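Local coordinates for protein alcohol dehydrogenase (Escherichia coli, PDB 5VM2) that probably oxidises an alcohol with NAD or NADP as acceptor, as a zinc-containing dehydrogenase whose specificity is unknown, at residues Gly64-Gly69 and Leu150-Ala155. Residues are numbered along the deposited sequence; the frame is centred on the assembly and turned at random.
With MG (magnesium ion), chain C.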
# COMPACT_ATOMS: atom_id res chain seq x y z
N GLY A 64 -7.91 -0.99 9.35
CA GLY A 64 -6.94 0.06 9.11
C GLY A 64 -5.52 -0.37 9.39
O GLY A 64 -5.24 -0.97 10.44
N HIS A 65 -4.60 -0.06 8.47
CA HIS A 65 -3.19 -0.36 8.68
C HIS A 65 -2.24 0.75 8.26
O HIS A 65 -1.11 0.78 8.76
CB HIS A 65 -2.80 -1.66 7.95
CG HIS A 65 -2.88 -1.58 6.46
ND1 HIS A 65 -4.03 -1.87 5.75
CD2 HIS A 65 -1.94 -1.26 5.54
CE1 HIS A 65 -3.80 -1.72 4.46
NE2 HIS A 65 -2.54 -1.35 4.30
N GLU A 66 -2.64 1.66 7.38
CA GLU A 66 -1.84 2.82 7.02
C GLU A 66 -2.20 3.96 7.97
O GLU A 66 -3.35 4.41 7.98
CB GLU A 66 -2.09 3.23 5.57
CG GLU A 66 -2.56 2.09 4.67
CD GLU A 66 -2.92 2.55 3.26
OE1 GLU A 66 -2.67 1.79 2.30
OE2 GLU A 66 -3.45 3.67 3.10
N CYS A 67 -1.24 4.42 8.77
CA CYS A 67 -1.56 5.49 9.71
C CYS A 67 -0.30 6.21 10.15
O CYS A 67 0.83 5.77 9.91
CB CYS A 67 -2.33 4.95 10.92
SG CYS A 67 -1.40 3.81 11.94
N ALA A 68 -0.51 7.35 10.81
CA ALA A 68 0.55 8.19 11.34
C ALA A 68 -0.05 9.07 12.43
O ALA A 68 -1.27 9.21 12.53
CB ALA A 68 1.20 9.05 10.25
N GLY A 69 0.82 9.66 13.24
CA GLY A 69 0.35 10.49 14.33
C GLY A 69 1.47 11.06 15.17
O GLY A 69 2.59 11.21 14.68
N LEU A 150 0.53 7.95 4.08
CA LEU A 150 0.63 7.37 2.75
C LEU A 150 2.01 6.82 2.43
O LEU A 150 2.19 6.23 1.36
CB LEU A 150 0.24 8.42 1.71
CG LEU A 150 -1.07 9.12 2.06
CD1 LEU A 150 -1.12 10.51 1.46
CD2 LEU A 150 -2.26 8.28 1.61
N VAL A 151 2.95 6.87 3.38
CA VAL A 151 4.22 6.17 3.18
C VAL A 151 3.98 4.68 2.99
O VAL A 151 4.67 4.02 2.20
CB VAL A 151 5.17 6.44 4.36
CG1 VAL A 151 6.34 5.45 4.34
CG2 VAL A 151 5.66 7.89 4.33
N GLU A 152 2.97 4.12 3.68
CA GLU A 152 2.74 2.68 3.59
C GLU A 152 2.43 2.22 2.18
O GLU A 152 3.13 1.32 1.67
CB GLU A 152 1.65 2.28 4.60
CG GLU A 152 1.66 0.80 4.97
CD GLU A 152 0.86 -0.06 4.00
OE1 GLU A 152 0.22 0.51 3.08
OE2 GLU A 152 0.86 -1.30 4.16
N PRO A 153 1.41 2.74 1.48
CA PRO A 153 1.22 2.31 0.09
C PRO A 153 2.35 2.73 -0.82
O PRO A 153 2.68 2.00 -1.77
CB PRO A 153 -0.11 2.96 -0.31
CG PRO A 153 -0.25 4.14 0.60
CD PRO A 153 0.36 3.69 1.90
N ALA A 154 2.98 3.88 -0.57
CA ALA A 154 4.16 4.26 -1.35
C ALA A 154 5.28 3.24 -1.16
O ALA A 154 6.00 2.92 -2.11
CB ALA A 154 4.63 5.66 -0.96
N ALA A 155 5.43 2.72 0.06
CA ALA A 155 6.42 1.68 0.31
C ALA A 155 6.13 0.41 -0.48
O ALA A 155 7.06 -0.30 -0.87
CB ALA A 155 6.49 1.38 1.81
MG MG C . -1.59 -0.18 2.49
O HOH W 1 -1.38 -0.93 0.75
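The metal site of this zinc-dehydrogenase-family fold, occupied here by magnesium, joins H65 and E66 of 64-69 to E152 on helix 145-163. H65 NE2 binds the ion at 2.4 Å and E66 OE1 at 2.3 Å. From the helix E152 OE1 binds it at 2.0 Å, with a water as a further ligand. The two carboxylate oxygens approach to 3.3 Å, E66 OE1 to E152 OE1, a closeness the shared cation would offset. The site probably corresponds to the catalytic zinc site of the medium-chain alcohol dehydrogenases, with a His-Glu pair as in sorbitol dehydrogenases; zinc itself is seen here in the separate four-cysteine site. E152 binds through one oxygen: its chain is folded about the CB-CG bond (chi2 -86°), and OE2 turns to the edge of the imidazole, 3.1 Å from H65 CD2; OE2 is also hydrogen-bonded to Y293 OH. Ring and carboxylate planes stand 71° apart. E66 extends beyond CG, which lies over the rim of one face of the H65 ring, while P153 CD packs 3.6 Å from E66 OE1. In the second shell, K340 NZ forms a salt bridge with E66 OE2, and D42 OD2 a weak hydrogen bond with H65 ND1.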